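PDB 6DET: Tv2483 from Treponema vincentii, which binds L-arginine with high selectivity and probably serves as the substrate-binding lipoprotein of an amino-acid ABC transporter. Local coordinates for residues L38-S43 / P77-I82; K124-L129 / A189-L194; Q135-L140 / I210-S215. All blocks are in the same frame, centred on the assembly; numbering follows the deposited sequence.

Contact 1: L38-S43 / P77-I82. With ARG (arginine), chain B.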
loop_
_atom_site.group_PDB
_atom_site.type_symbol
_atom_site.label_atom_id
_atom_site.label_comp_id
_atom_site.label_asym_id
_atom_site.label_seq_id
_atom_site.Cartn_x
_atom_site.Cartn_y
_atom_site.Cartn_z
ATOM N N LEU A 38 -19.389 -4.028 -1.319
ATOM C CA LEU A 38 -18.276 -3.657 -0.471
ATOM C C LEU A 38 -17.559 -2.523 -1.178
ATOM O O LEU A 38 -17.236 -2.654 -2.363
ATOM C CB LEU A 38 -17.316 -4.812 -0.235
ATOM C CG LEU A 38 -16.172 -4.488 0.729
ATOM C CD1 LEU A 38 -16.635 -4.382 2.178
ATOM C CD2 LEU A 38 -15.065 -5.539 0.628
ATOM N N VAL A 39 -17.396 -1.406 -0.482
ATOM C CA VAL A 39 -16.741 -0.221 -1.046
ATOM C C VAL A 39 -15.281 -0.252 -0.619
ATOM O O VAL A 39 -14.961 -0.136 0.574
ATOM C CB VAL A 39 -17.436 1.074 -0.608
ATOM C CG1 VAL A 39 -16.691 2.287 -1.157
ATOM C CG2 VAL A 39 -18.897 1.080 -1.071
ATOM N N ILE A 40 -14.390 -0.431 -1.596
ATOM C CA ILE A 40 -12.956 -0.582 -1.351
ATOM C C ILE A 40 -12.309 0.733 -1.792
ATOM O O ILE A 40 -12.307 1.044 -2.981
ATOM C CB ILE A 40 -12.358 -1.766 -2.135
ATOM C CG1 ILE A 40 -13.088 -3.089 -1.815
ATOM C CG2 ILE A 40 -10.853 -1.897 -1.866
ATOM C CD1 ILE A 40 -13.904 -3.591 -2.987
ATOM N N GLY A 41 -11.816 1.527 -0.848
ATOM C CA GLY A 41 -11.129 2.763 -1.188
ATOM C C GLY A 41 -9.724 2.472 -1.679
ATOM O O GLY A 41 -8.989 1.696 -1.061
ATOM N N VAL A 42 -9.339 3.113 -2.785
ATOM C CA VAL A 42 -8.021 2.892 -3.372
ATOM C C VAL A 42 -7.467 4.225 -3.836
ATOM O O VAL A 42 -8.210 5.118 -4.266
ATOM C CB VAL A 42 -8.061 1.903 -4.568
ATOM C CG1 VAL A 42 -8.373 0.479 -4.095
ATOM C CG2 VAL A 42 -9.103 2.345 -5.588
ATOM N N SER A 43 -6.138 4.329 -3.783
ATOM C CA SER A 43 -5.442 5.275 -4.642
ATOM C C SER A 43 -5.284 4.614 -6.008
ATOM O O SER A 43 -4.682 3.544 -6.123
ATOM C CB SER A 43 -4.084 5.637 -4.050
ATOM O OG SER A 43 -4.171 6.369 -2.818
ATOM N N PRO A 77 -18.228 -5.604 -5.711
ATOM C CA PRO A 77 -17.095 -4.786 -5.279
ATOM C C PRO A 77 -17.172 -3.415 -5.926
ATOM O O PRO A 77 -17.400 -3.320 -7.128
ATOM C CB PRO A 77 -15.882 -5.568 -5.794
ATOM C CG PRO A 77 -16.389 -6.206 -7.051
ATOM C CD PRO A 77 -17.846 -6.563 -6.767
ATOM N N ILE A 78 -17.000 -2.365 -5.133
ATOM C CA ILE A 78 -16.967 -0.999 -5.648
ATOM C C ILE A 78 -15.599 -0.414 -5.336
ATOM O O ILE A 78 -15.264 -0.166 -4.168
ATOM C CB ILE A 78 -18.081 -0.126 -5.057
ATOM C CG1 ILE A 78 -19.460 -0.672 -5.440
ATOM C CG2 ILE A 78 -17.936 1.340 -5.554
ATOM C CD1 ILE A 78 -20.559 -0.046 -4.657
ATOM N N PHE A 79 -14.809 -0.144 -6.370
ATOM C CA PHE A 79 -13.464 0.377 -6.161
ATOM C C PHE A 79 -13.590 1.881 -6.254
ATOM O O PHE A 79 -13.907 2.405 -7.316
ATOM C CB PHE A 79 -12.479 -0.214 -7.164
ATOM C CG PHE A 79 -12.272 -1.696 -6.964
ATOM C CD1 PHE A 79 -11.458 -2.140 -5.951
ATOM C CD2 PHE A 79 -12.923 -2.620 -7.759
ATOM C CE1 PHE A 79 -11.267 -3.507 -5.727
ATOM C CE2 PHE A 79 -12.753 -3.992 -7.542
ATOM C CZ PHE A 79 -11.908 -4.425 -6.532
ATOM N N TYR A 80 -13.409 2.557 -5.123
ATOM C CA TYR A 80 -13.718 3.971 -5.008
ATOM C C TYR A 80 -12.412 4.735 -4.893
ATOM O O TYR A 80 -11.695 4.582 -3.888
ATOM C CB TYR A 80 -14.609 4.281 -3.804
ATOM C CG TYR A 80 -15.038 5.747 -3.809
ATOM C CD1 TYR A 80 -15.427 6.369 -4.997
ATOM C CD2 TYR A 80 -15.032 6.515 -2.652
ATOM C CE1 TYR A 80 -15.799 7.700 -5.033
ATOM C CE2 TYR A 80 -15.410 7.858 -2.682
ATOM C CZ TYR A 80 -15.792 8.440 -3.879
ATOM O OH TYR A 80 -16.168 9.764 -3.941
ATOM N N PRO A 81 -12.046 5.537 -5.883
ATOM C CA PRO A 81 -10.816 6.327 -5.760
ATOM C C PRO A 81 -10.948 7.372 -4.665
ATOM O O PRO A 81 -11.884 8.177 -4.665
ATOM C CB PRO A 81 -10.666 6.973 -7.141
ATOM C CG PRO A 81 -11.490 6.148 -8.061
ATOM C CD PRO A 81 -12.619 5.601 -7.239
ATOM N N ILE A 82 -9.979 7.382 -3.759
ATOM C CA ILE A 82 -9.944 8.302 -2.633
ATOM C C ILE A 82 -8.685 9.152 -2.675
ATOM O O ILE A 82 -7.697 8.833 -3.350
ATOM C CB ILE A 82 -10.024 7.590 -1.285
ATOM C CG1 ILE A 82 -8.852 6.606 -1.108
ATOM C CG2 ILE A 82 -11.382 6.842 -1.161
ATOM C CD1 ILE A 82 -8.691 6.083 0.315
HETATM N N ARG B . 2.131 1.921 2.127
HETATM C CA ARG B . 1.586 3.296 1.988
HETATM C C ARG B . 0.664 3.595 3.165
HETATM O O ARG B . 0.189 2.637 3.805
HETATM C CB ARG B . 0.814 3.452 0.679
HETATM C CG ARG B . 1.674 3.357 -0.576
HETATM C CD ARG B . 0.879 3.430 -1.877
HETATM N NE ARG B . 0.249 4.728 -2.014
HETATM C CZ ARG B . -1.052 4.962 -1.883
HETATM N NH1 ARG B . -1.478 6.224 -1.993
HETATM N NH2 ARG B . -1.911 3.975 -1.627
HETATM O OXT ARG B . 0.389 4.768 3.451
HETATM O O HOH W 1 -4.930 8.938 -3.309
#

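Contact 2: K124-L129 / A189-L194. With ARG (arginine), chain B.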
loop_
_atom_site.group_PDB
_atom_site.type_symbol
_atom_site.label_atom_id
_atom_site.label_comp_id
_atom_site.label_asym_id
_atom_site.label_seq_id
_atom_site.Cartn_x
_atom_site.Cartn_y
_atom_site.Cartn_z
ATOM N N LYS A 124 10.231 0.016 2.789
ATOM C CA LYS A 124 10.448 1.350 2.256
ATOM C C LYS A 124 11.913 1.456 1.861
ATOM O O LYS A 124 12.797 1.101 2.635
ATOM C CB LYS A 124 10.095 2.397 3.289
ATOM C CG LYS A 124 8.558 2.636 3.314
ATOM C CD LYS A 124 8.126 3.605 4.375
ATOM C CE LYS A 124 6.618 3.841 4.330
ATOM N NZ LYS A 124 5.830 2.630 3.954
ATOM N N ILE A 125 12.154 1.980 0.662
ATOM C CA ILE A 125 13.481 2.123 0.096
ATOM C C ILE A 125 13.655 3.569 -0.358
ATOM O O ILE A 125 12.685 4.287 -0.610
ATOM C CB ILE A 125 13.689 1.145 -1.071
ATOM C CG1 ILE A 125 12.633 1.370 -2.153
ATOM C CG2 ILE A 125 13.593 -0.289 -0.562
ATOM C CD1 ILE A 125 12.837 0.587 -3.409
ATOM N N VAL A 126 14.915 3.983 -0.468
ATOM C CA VAL A 126 15.269 5.342 -0.869
ATOM C C VAL A 126 15.862 5.288 -2.266
ATOM O O VAL A 126 16.794 4.511 -2.527
ATOM C CB VAL A 126 16.241 5.992 0.120
ATOM C CG1 VAL A 126 16.631 7.384 -0.385
ATOM C CG2 VAL A 126 15.588 6.090 1.485
ATOM N N VAL A 127 15.331 6.128 -3.152
ATOM C CA VAL A 127 15.716 6.151 -4.557
ATOM C C VAL A 127 16.343 7.503 -4.856
ATOM O O VAL A 127 15.848 8.542 -4.399
ATOM C CB VAL A 127 14.513 5.872 -5.487
ATOM C CG1 VAL A 127 14.906 5.988 -6.962
ATOM C CG2 VAL A 127 13.926 4.463 -5.201
ATOM N N THR A 128 17.454 7.481 -5.597
ATOM C CA THR A 128 18.149 8.686 -6.028
ATOM C C THR A 128 18.361 8.611 -7.532
ATOM O O THR A 128 18.029 7.605 -8.169
ATOM C CB THR A 128 19.505 8.857 -5.321
ATOM O OG1 THR A 128 20.371 7.757 -5.647
ATOM C CG2 THR A 128 19.329 8.908 -3.831
ATOM N N LEU A 129 18.930 9.683 -8.096
ATOM C CA LEU A 129 19.436 9.635 -9.462
ATOM C C LEU A 129 20.755 8.871 -9.494
ATOM O O LEU A 129 21.632 9.091 -8.655
ATOM C CB LEU A 129 19.621 11.046 -10.005
ATOM C CG LEU A 129 18.358 11.907 -10.033
ATOM C CD1 LEU A 129 18.706 13.338 -10.327
ATOM C CD2 LEU A 129 17.383 11.378 -11.063
ATOM N N ALA A 189 16.347 12.864 -3.062
ATOM C CA ALA A 189 15.964 11.469 -2.955
ATOM C C ALA A 189 14.473 11.410 -2.679
ATOM O O ALA A 189 13.866 12.412 -2.288
ATOM C CB ALA A 189 16.720 10.767 -1.842
ATOM N N ILE A 190 13.909 10.209 -2.845
ATOM C CA ILE A 190 12.510 9.924 -2.540
ATOM C C ILE A 190 12.408 8.597 -1.802
ATOM O O ILE A 190 13.262 7.712 -1.931
ATOM C CB ILE A 190 11.627 9.877 -3.798
ATOM C CG1 ILE A 190 11.932 8.631 -4.645
ATOM C CG2 ILE A 190 11.780 11.174 -4.601
ATOM C CD1 ILE A 190 11.107 8.499 -5.897
ATOM N N VAL A 191 11.324 8.460 -1.054
ATOM C CA VAL A 191 10.931 7.195 -0.419
ATOM C C VAL A 191 9.807 6.580 -1.239
ATOM O O VAL A 191 8.822 7.260 -1.574
ATOM C CB VAL A 191 10.473 7.401 1.033
ATOM C CG1 VAL A 191 10.007 6.059 1.638
ATOM C CG2 VAL A 191 11.558 7.973 1.852
ATOM N N VAL A 192 9.939 5.294 -1.562
ATOM C CA VAL A 192 8.883 4.551 -2.235
ATOM C C VAL A 192 8.785 3.192 -1.559
ATOM O O VAL A 192 9.677 2.784 -0.806
ATOM C CB VAL A 192 9.140 4.397 -3.749
ATOM C CG1 VAL A 192 9.153 5.765 -4.434
ATOM C CG2 VAL A 192 10.478 3.703 -4.019
ATOM N N ASP A 193 7.666 2.501 -1.803
ATOM C CA ASP A 193 7.513 1.130 -1.328
ATOM C C ASP A 193 8.095 0.191 -2.371
ATOM O O ASP A 193 7.834 0.332 -3.575
ATOM C CB ASP A 193 6.053 0.730 -1.065
ATOM C CG ASP A 193 5.423 1.432 0.130
ATOM O OD1 ASP A 193 6.113 2.121 0.906
ATOM O OD2 ASP A 193 4.184 1.253 0.312
ATOM N N LEU A 194 8.893 -0.768 -1.900
ATOM C CA LEU A 194 9.434 -1.784 -2.789
ATOM C C LEU A 194 8.355 -2.429 -3.650
ATOM O O LEU A 194 8.532 -2.579 -4.864
ATOM C CB LEU A 194 10.162 -2.850 -1.959
ATOM C CG LEU A 194 10.793 -3.987 -2.754
ATOM C CD1 LEU A 194 11.890 -3.455 -3.652
ATOM C CD2 LEU A 194 11.354 -5.021 -1.780
HETATM N N ARG B . 2.131 1.921 2.127
HETATM C CA ARG B . 1.586 3.296 1.988
HETATM C C ARG B . 0.664 3.595 3.165
HETATM O O ARG B . 0.189 2.637 3.805
HETATM C CB ARG B . 0.814 3.452 0.679
HETATM C CG ARG B . 1.674 3.357 -0.576
HETATM C CD ARG B . 0.879 3.430 -1.877
HETATM N NE ARG B . 0.249 4.728 -2.014
HETATM C CZ ARG B . -1.052 4.962 -1.883
HETATM N NH1 ARG B . -1.478 6.224 -1.993
HETATM N NH2 ARG B . -1.911 3.975 -1.627
HETATM O OXT ARG B . 0.389 4.768 3.451
#

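Contact 3: Q135-L140 / I210-S215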
loop_
_atom_site.group_PDB
_atom_site.type_symbol
_atom_site.label_atom_id
_atom_site.label_comp_id
_atom_site.label_asym_id
_atom_site.label_seq_id
_atom_site.Cartn_x
_atom_site.Cartn_y
_atom_site.Cartn_z
ATOM N N GLN A 135 25.362 6.115 -2.320
ATOM C CA GLN A 135 25.492 4.695 -1.999
ATOM C C GLN A 135 24.924 4.375 -0.619
ATOM O O GLN A 135 24.374 3.287 -0.410
ATOM C CB GLN A 135 26.962 4.256 -2.100
ATOM C CG GLN A 135 27.507 4.168 -3.528
ATOM C CD GLN A 135 26.903 3.029 -4.328
ATOM O OE1 GLN A 135 26.193 3.251 -5.307
ATOM N NE2 GLN A 135 27.192 1.801 -3.920
ATOM N N THR A 136 25.036 5.303 0.326
ATOM C CA THR A 136 24.665 5.033 1.704
ATOM C C THR A 136 23.630 6.038 2.193
ATOM O O THR A 136 23.522 7.156 1.680
ATOM C CB THR A 136 25.883 5.069 2.632
ATOM O OG1 THR A 136 26.385 6.407 2.730
ATOM C CG2 THR A 136 26.976 4.163 2.097
ATOM N N LEU A 137 22.864 5.621 3.199
ATOM C CA LEU A 137 21.901 6.537 3.800
ATOM C C LEU A 137 22.608 7.754 4.378
ATOM O O LEU A 137 22.060 8.862 4.352
ATOM C CB LEU A 137 21.088 5.834 4.891
ATOM C CG LEU A 137 20.176 4.665 4.488
ATOM C CD1 LEU A 137 19.603 3.987 5.726
ATOM C CD2 LEU A 137 19.051 5.102 3.564
ATOM N N ALA A 138 23.843 7.574 4.874
ATOM C CA ALA A 138 24.568 8.685 5.480
ATOM C C ALA A 138 24.771 9.826 4.498
ATOM O O ALA A 138 24.882 10.983 4.910
ATOM C CB ALA A 138 25.918 8.206 6.010
ATOM N N GLN A 139 24.839 9.529 3.202
ATOM C CA GLN A 139 24.981 10.583 2.208
ATOM C C GLN A 139 23.680 11.334 1.964
ATOM O O GLN A 139 23.669 12.269 1.156
ATOM C CB GLN A 139 25.485 9.997 0.896
ATOM C CG GLN A 139 26.920 9.500 0.976
ATOM C CD GLN A 139 27.310 8.684 -0.228
ATOM O OE1 GLN A 139 26.556 7.825 -0.695
ATOM N NE2 GLN A 139 28.502 8.930 -0.731
ATOM N N LEU A 140 22.597 10.950 2.623
ATOM C CA LEU A 140 21.347 11.685 2.532
ATOM C C LEU A 140 21.278 12.821 3.546
ATOM O O LEU A 140 20.305 13.584 3.540
ATOM C CB LEU A 140 20.161 10.735 2.726
ATOM C CG LEU A 140 20.019 9.537 1.780
ATOM C CD1 LEU A 140 18.909 8.623 2.259
ATOM C CD2 LEU A 140 19.758 9.958 0.343
ATOM N N ILE A 210 19.356 3.063 -2.685
ATOM C CA ILE A 210 20.275 2.899 -1.567
ATOM C C ILE A 210 20.124 1.497 -0.993
ATOM O O ILE A 210 19.014 1.057 -0.667
ATOM C CB ILE A 210 20.019 3.971 -0.499
ATOM C CG1 ILE A 210 20.158 5.380 -1.094
ATOM C CG2 ILE A 210 20.963 3.779 0.672
ATOM C CD1 ILE A 210 21.473 5.651 -1.754
ATOM N N ASN A 211 21.254 0.808 -0.815
ATOM C CA ASN A 211 21.243 -0.595 -0.406
ATOM C C ASN A 211 20.391 -0.813 0.842
ATOM O O ASN A 211 19.543 -1.718 0.883
ATOM C CB ASN A 211 22.678 -1.065 -0.170
ATOM C CG ASN A 211 22.809 -2.569 -0.202
ATOM O OD1 ASN A 211 22.932 -3.168 -1.268
ATOM N ND2 ASN A 211 22.788 -3.191 0.969
ATOM N N GLU A 212 20.587 0.011 1.870
ATOM C CA GLU A 212 19.883 -0.183 3.132
ATOM C C GLU A 212 18.450 0.337 3.010
ATOM O O GLU A 212 18.235 1.510 2.694
ATOM C CB GLU A 212 20.621 0.523 4.266
ATOM C CG GLU A 212 20.112 0.180 5.643
ATOM C CD GLU A 212 21.065 0.606 6.734
ATOM O OE1 GLU A 212 21.833 1.562 6.511
ATOM O OE2 GLU A 212 21.049 -0.022 7.813
ATOM N N ALA A 213 17.480 -0.544 3.229
ATOM C CA ALA A 213 16.095 -0.123 3.334
ATOM C C ALA A 213 15.896 0.588 4.665
ATOM O O ALA A 213 16.640 0.362 5.626
ATOM C CB ALA A 213 15.169 -1.332 3.230
ATOM N N ILE A 214 14.861 1.437 4.737
ATOM C CA ILE A 214 14.595 2.171 5.975
ATOM C C ILE A 214 13.468 1.568 6.800
ATOM O O ILE A 214 13.236 2.026 7.930
ATOM C CB ILE A 214 14.297 3.663 5.710
ATOM C CG1 ILE A 214 13.099 3.840 4.784
ATOM C CG2 ILE A 214 15.528 4.334 5.111
ATOM C CD1 ILE A 214 12.683 5.327 4.615
ATOM N N SER A 215 12.760 0.570 6.282
ATOM C CA SER A 215 11.714 -0.071 7.046
ATOM C C SER A 215 11.499 -1.468 6.497
ATOM O O SER A 215 11.758 -1.744 5.327
ATOM C CB SER A 215 10.405 0.707 6.967
ATOM O OG SER A 215 9.728 0.309 5.795
#

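Contact 1: L38-S43 / P77-I82
Ile40 and Phe79 sit beside each other on neighbouring parallel strands, their side chains pointing the same way. The CD1 methyl of Ile40 lies over one face of the Phe79 ring, 4.2 Å from the ring centroid and 26° off its normal, a CH-pi contact. The nearest ring atom to Ile40 CD1 is Phe79 CE1, at 3.8 Å. Phe79 keeps CG beside its own backbone N (chi1 -66°), and this swings the ring back against the strand 38-42. The same Ile40 methyl also touches Pro77 CB. Val42 CG1 stands at the ring edge, at a longer 4.5 Å from Phe79 CD1. Phe66, Ile63 and Thr67 of the helix 61-73 pack on this face of the sheet.

On the other face, Val39 uses its two methyls separately. CG1 is anti to the backbone N (chi1 177°) and lies alongside Tyr80, 3.9 Å from Tyr80 CB. CG2 meets Ile78 CD1 at an oblique angle.

Five backbone hydrogen bonds join the segments, starting with Ile78 N to Leu38 O. Ile40 N gives to Ile78 O, and Ile40 O accepts from Tyr80 N. Val42 does the same with Tyr80 O and Ile82 N, the last just past the strand 77-81.

Past the strand ends, one water links Ser43 OG, at 2.7 Å, to Ile82 O, to which it donates. Ser43 OG also accepts a hydrogen bond of 2.8 Å from NH1 of the bound arginine. The strand 37-42, the helix 61-73 and the strand 76-81 form a beta-alpha-beta crossover unit. Ser43 follows the C-terminal end of its first strand, a position consistent with the ligand cleft of a family 3 solute-binding protein.

Contact 2: K124-L129 / A189-L194
Lys124 and Asp193 form the salt bridge of this contact, with Lys124 NZ 3.1 Å from Asp193 OD1. The two side chains run side by side. The lysine chain is extended until it bends at chi4 (35°), which brings NZ to the syn side of the carboxylate, 23° out of its plane. NZ also forms a salt bridge with Glu217, its stronger partner. The other carboxylate oxygen, Asp193 OD2, takes a 2.8 Å hydrogen bond from the amino N of the bound arginine and is also bonded to Tyr219 OH. Lys124 would thus be expected to steady the anion that meets the ligand's ammonium group.

The backbones pair antiparallel, and the strand 189-193 also runs parallel to 143-148, as in the second lobe of periplasmic-type binding proteins. Ile125 and Val192 exchange two hydrogen bonds, and Val127 and Ile190 exchange two more.

Apolar contacts fill both faces. Val192 CG2 touches both Ile125 CG1 and Val127 CG2, 3.7 Å from each. Ile125 CD1 reaches on to Leu194 CD1 at 4.2 Å. Tyr179 of the helix 175-184 covers Val192 and Ile190. On the other face, Val126 CG1 packs on Ala189 CB at 3.7 Å, and Lys124 CB lies 4.0 Å from Val191 CG1.

Contact 3: Q135-L140 / I210-S215
Two loops that connect strands of the ligand-binding fold meet here: a 3-10 turn at 137-140, between the strands 120-129 and 143-148, and the link between the strands 207-209 and 215-223. Leu137 carries most of the contact. Its CD2 methyl lies 3.7 Å from Ile210 CG2, the two side chains crossing at a slant. The same methyl touches Ile214 CG2 at 3.9 Å. Its CD1 methyl faces the Glu212 side chain, which runs across it at about a right angle, extended beyond CG; Glu212 OE1 comes to 3.4 Å from Leu137 CD1. Ile210 has CG2 anti to its backbone N, and this sets the methyl against the backbone of the other loop, 3.6 Å from Gln135 O. Ile210 CD1 also lies 3.9 Å from Gln135 C.

Gln139 braces the segment 135-140. Its OE1 accepts from both Gln135 N, at 2.6 Å, and Thr136 N, at 3.1 Å, tying the side chain back to the start of the turn.

Ile210 and Ile214 rest on Val126 of the strand 120-129, and Ile214 also touches Val191 of the strand 189-193. Val160 packs on Leu137 and Ile214, and Ala156 and Leu157 of the helix 153-158 on Ile214.

Contact 1 comes first along the chain and is complete before the others begin. Contacts 2 and 3 interleave, their segments alternating in sequence. The centres of contacts 1 and 2 are about 26 Å apart, on opposite sides of the chain's centre, yet both reach the same mixed sheet. One meets the guanidinium end of the bound arginine, the other its amino group, consistent with two lobes closing on the ligand. Contact 3 belongs with contact 2, about 9 Å away centre to centre: Val126 O probably bonds to Ile210 N, and Lys124 O to Ile214 N. It does not touch the ligand; the side chain of Ile214 is about 11 Å from the arginine.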